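PDB 3QRA: attachment invasion locus protein from Yersinia pestis, which is an outer-membrane beta-barrel adhesin that promotes attachment of the plague bacterium to host cells and its invasion of them. Local coordinates for residues A[29-34]-A[47-52]. Numbering follows the deposited sequence.
Sequences GFNLKY and SFAQTR. With C8E ((hydroxyethyloxy)tri(ethyloxy)octane), chain E; C8E ((hydroxyethyloxy)tri(ethyloxy)octane), chain F.
Phe30 and Phe48 meet with CG of Phe30 between the backbone N and the carbonyl carbon (chi1 71°) and CG of Phe48 opposite its backbone N. Phe30 CZ and CE1 reach the edge of the Phe48 ring, with CZ 3.6 Å from Phe48 CE2. The ring planes are inclined at 48° to each other. Further along the Phe30 ring, CE2 lies 3.2 Å from Gln50 CG, a tight contact, and the Gln50 amide is turned 40° from the ring plane.

The two segments are neighbouring antiparallel strands of a hairpin in the eight-stranded outer-membrane barrel. Phe30, Leu32, Phe48 and Gln50 lie on its outer, lipid-facing side. Two detergent chains pack there: one touches Phe30 at its edge and also meets Phe48 CZ, and the other lies by Tyr34 and the Leu32–Phe48 backbone.

Asn31, Lys33, Ser47 and Ala49 face the barrel interior. Asn31 ND2 spans the strands, donating to Ser47 OG at 2.9 Å and to Phe48 O at 2.8 Å. It approaches Phe48 O from above the carbonyl plane. Leu32 N also donates to Phe48 O, at 2.9 Å, as part of the strand pairing. One oxygen is thus gripped by two donors. Lys33 NZ bonds to Asn31 OD1 at 2.8 Å, so both ends of the buried amide are held. The same ammonium forms a salt bridge with Asp133 and a hydrogen bond with Ser135 across the interior. Along the way, Lys33 CE passes 3.5 Å from Ser47 OG.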
ATOM      1  N   GLY A  29       7.070   1.680  -5.018  1.00 20.74           N
ATOM      2  CA  GLY A  29       6.996   2.935  -4.305  1.00 21.03           C
ATOM      3  C   GLY A  29       7.189   2.672  -2.827  1.00 23.40           C
ATOM      4  O   GLY A  29       8.020   1.842  -2.430  1.00 22.78           O
ATOM      5  N   PHE A  30       6.394   3.359  -2.020  1.00 21.74           N
ATOM      6  CA  PHE A  30       6.593   3.344  -0.576  1.00 20.80           C
ATOM      7  C   PHE A  30       5.269   3.370   0.184  1.00 23.90           C
ATOM      8  O   PHE A  30       4.190   3.612  -0.384  1.00 22.40           O
ATOM      9  CB  PHE A  30       7.478   4.538  -0.157  1.00 24.05           C
ATOM     10  CG  PHE A  30       6.784   5.858  -0.277  1.00 26.06           C
ATOM     11  CD1 PHE A  30       6.124   6.410   0.812  1.00 32.51           C
ATOM     12  CD2 PHE A  30       6.755   6.532  -1.487  1.00 26.62           C
ATOM     13  CE1 PHE A  30       5.457   7.622   0.700  1.00 34.40           C
ATOM     14  CE2 PHE A  30       6.086   7.736  -1.610  1.00 29.97           C
ATOM     15  CZ  PHE A  30       5.433   8.283  -0.513  1.00 38.10           C
ATOM     16  N   ASN A  31       5.371   3.125   1.485  1.00 20.43           N
ATOM     17  CA  ASN A  31       4.218   3.020   2.362  1.00 20.92           C
ATOM     18  C   ASN A  31       4.569   3.627   3.714  1.00 21.85           C
ATOM     19  O   ASN A  31       5.584   3.273   4.303  1.00 22.87           O
ATOM     20  CB  ASN A  31       3.862   1.537   2.506  1.00 20.24           C
ATOM     21  CG  ASN A  31       2.802   1.272   3.548  1.00 23.80           C
ATOM     22  OD1 ASN A  31       2.925   0.321   4.324  1.00 21.86           O
ATOM     23  ND2 ASN A  31       1.745   2.092   3.567  1.00 21.27           N
ATOM     24  N   LEU A  32       3.757   4.573   4.183  1.00 22.20           N
ATOM     25  CA  LEU A  32       3.883   5.087   5.547  1.00 22.16           C
ATOM     26  C   LEU A  32       2.708   4.539   6.352  1.00 25.13           C
ATOM     27  O   LEU A  32       1.564   4.595   5.890  1.00 20.01           O
ATOM     28  CB  LEU A  32       3.826   6.611   5.551  1.00 27.74           C
ATOM     29  CG  LEU A  32       4.979   7.310   4.822  1.00 35.40           C
ATOM     30  CD1 LEU A  32       4.632   8.761   4.493  1.00 34.70           C
ATOM     31  CD2 LEU A  32       6.252   7.237   5.662  1.00 36.74           C
ATOM     32  N   LYS A  33       2.983   3.992   7.535  1.00 20.75           N
ATOM     33  CA  LYS A  33       1.889   3.573   8.419  1.00 19.65           C
ATOM     34  C   LYS A  33       2.051   4.210   9.783  1.00 21.60           C
ATOM     35  O   LYS A  33       3.179   4.381  10.264  1.00 22.51           O
ATOM     36  CB  LYS A  33       1.798   2.044   8.544  1.00 22.67           C
ATOM     37  CG  LYS A  33       1.355   1.337   7.257  1.00 17.38           C
ATOM     38  CD  LYS A  33       0.526   0.073   7.614  1.00 19.11           C
ATOM     39  CE  LYS A  33       0.113  -0.704   6.361  1.00 20.31           C
ATOM     40  NZ  LYS A  33       1.269  -1.429   5.747  1.00 20.03           N
ATOM     41  N   TYR A  34       0.921   4.567  10.391  1.00 20.09           N
ATOM     42  CA  TYR A  34       0.912   5.167  11.719  1.00 21.40           C
ATOM     43  C   TYR A  34      -0.124   4.436  12.560  1.00 22.20           C
ATOM     44  O   TYR A  34      -1.275   4.317  12.158  1.00 23.89           O
ATOM     45  CB  TYR A  34       0.571   6.654  11.663  1.00 24.07           C
ATOM     46  CG  TYR A  34       0.295   7.222  13.046  1.00 32.34           C
ATOM     47  CD1 TYR A  34       1.329   7.534  13.908  1.00 34.24           C
ATOM     48  CD2 TYR A  34      -1.006   7.391  13.497  1.00 40.34           C
ATOM     49  CE1 TYR A  34       1.074   8.036  15.184  1.00 36.92           C
ATOM     50  CE2 TYR A  34      -1.271   7.889  14.764  1.00 40.19           C
ATOM     51  CZ  TYR A  34      -0.232   8.206  15.599  1.00 42.35           C
ATOM     52  OH  TYR A  34      -0.514   8.692  16.860  1.00 53.54           O
ATOM     53  N   SER A  47      -2.735   4.085   6.866  1.00 19.89           N
ATOM     54  CA  SER A  47      -1.743   3.726   5.862  1.00 18.99           C
ATOM     55  C   SER A  47      -1.875   4.623   4.632  1.00 20.03           C
ATOM     56  O   SER A  47      -2.986   4.874   4.144  1.00 22.40           O
ATOM     57  CB  SER A  47      -1.936   2.260   5.442  1.00 20.45           C
ATOM     58  OG  SER A  47      -1.088   1.918   4.355  1.00 21.52           O
ATOM     59  N   PHE A  48      -0.734   5.101   4.149  1.00 19.15           N
ATOM     60  CA  PHE A  48      -0.656   5.748   2.843  1.00 20.75           C
ATOM     61  C   PHE A  48       0.324   4.954   2.014  1.00 20.60           C
ATOM     62  O   PHE A  48       1.434   4.660   2.473  1.00 22.67           O
ATOM     63  CB  PHE A  48      -0.147   7.200   2.923  1.00 20.37           C
ATOM     64  CG  PHE A  48       0.232   7.760   1.569  1.00 26.27           C
ATOM     65  CD1 PHE A  48      -0.740   8.265   0.717  1.00 28.23           C
ATOM     66  CD2 PHE A  48       1.546   7.714   1.128  1.00 27.14           C
ATOM     67  CE1 PHE A  48      -0.397   8.746  -0.550  1.00 27.24           C
ATOM     68  CE2 PHE A  48       1.894   8.194  -0.135  1.00 33.51           C
ATOM     69  CZ  PHE A  48       0.916   8.709  -0.967  1.00 30.37           C
ATOM     70  N   ALA A  49      -0.073   4.622   0.790  1.00 21.00           N
ATOM     71  CA  ALA A  49       0.823   3.909  -0.115  1.00 20.84           C
ATOM     72  C   ALA A  49       0.851   4.575  -1.479  1.00 22.15           C
ATOM     73  O   ALA A  49      -0.148   5.135  -1.942  1.00 22.19           O
ATOM     74  CB  ALA A  49       0.396   2.427  -0.250  1.00 21.85           C
ATOM     75  N   GLN A  50       2.003   4.514  -2.127  1.00 19.31           N
ATOM     76  CA  GLN A  50       2.088   4.954  -3.503  1.00 23.48           C
ATOM     77  C   GLN A  50       3.028   4.031  -4.245  1.00 27.70           C
ATOM     78  O   GLN A  50       4.070   3.661  -3.724  1.00 25.86           O
ATOM     79  CB  GLN A  50       2.544   6.415  -3.579  1.00 30.96           C
ATOM     80  CG  GLN A  50       4.029   6.624  -3.777  1.00 46.92           C
ATOM     81  CD  GLN A  50       4.346   8.015  -4.312  1.00 42.89           C
ATOM     82  OE1 GLN A  50       3.617   8.975  -4.045  1.00 42.20           O
ATOM     83  NE2 GLN A  50       5.416   8.120  -5.100  1.00 38.51           N
ATOM     84  N   THR A  51       2.629   3.617  -5.447  1.00 27.07           N
ATOM     85  CA  THR A  51       3.518   2.892  -6.346  1.00 25.06           C
ATOM     86  C   THR A  51       3.411   3.491  -7.741  1.00 26.56           C
ATOM     87  O   THR A  51       2.428   4.143  -8.085  1.00 25.79           O
ATOM     88  CB  THR A  51       3.198   1.381  -6.421  1.00 28.02           C
ATOM     89  OG1 THR A  51       1.857   1.195  -6.897  1.00 23.77           O
ATOM     90  CG2 THR A  51       3.372   0.712  -5.056  1.00 23.63           C
ATOM     91  N   ARG A  52       4.434   3.285  -8.546  1.00 23.16           N
ATOM     92  CA  ARG A  52       4.423   3.886  -9.868  1.00 24.31           C
ATOM     93  C   ARG A  52       5.348   3.156 -10.796  1.00 23.08           C
ATOM     94  O   ARG A  52       6.271   2.456 -10.376  1.00 26.46           O
ATOM     95  CB  ARG A  52       4.809   5.368  -9.795  1.00 36.69           C
ATOM     96  CG  ARG A  52       6.213   5.617  -9.276  1.00 37.36           C
ATOM     97  CD  ARG A  52       6.413   7.089  -8.911  1.00 43.90           C
ATOM     98  NE  ARG A  52       7.827   7.445  -8.817  1.00 50.97           N
TER
HETATM   99  C1  C8E E   4       0.616   7.609   8.043  1.00 48.38           C
HETATM  100  C2  C8E E   4      -0.584   7.429   7.122  1.00 39.57           C
HETATM  101  C3  C8E E   4      -1.877   7.699   7.876  1.00 49.92           C
HETATM  102  C4  C8E E   4      -2.956   8.241   6.947  1.00 57.53           C
HETATM  103  C5  C8E E   4      -4.277   7.517   7.180  1.00 64.14           C
HETATM  104  C6  C8E E   4      -5.384   8.504   7.529  1.00 64.27           C
HETATM  105  C7  C8E E   4      -6.750   7.832   7.473  1.00 58.75           C
HETATM  106  C8  C8E E   4      -7.824   8.713   8.101  1.00 60.75           C
HETATM  107  C1  C8E F   5       3.740  11.823   1.400  1.00 59.86           C
HETATM  108  C2  C8E F   5       3.598  11.608  -0.102  1.00 63.34           C
HETATM  109  C3  C8E F   5       2.314  12.240  -0.626  1.00 66.83           C
HETATM  110  C4  C8E F   5       2.418  12.564  -2.113  1.00 67.49           C
HETATM  111  C5  C8E F   5       1.298  11.885  -2.893  1.00 73.48           C
HETATM  112  C6  C8E F   5       0.529  12.900  -3.731  1.00 79.29           C
HETATM  113  C7  C8E F   5      -0.245  12.225  -4.858  1.00 82.05           C
HETATM  114  C8  C8E F   5      -1.120  13.237  -5.588  1.00 86.98           C
HETATM  115  O9  C8E F   5      -1.294  12.838  -6.929  1.00 90.21           O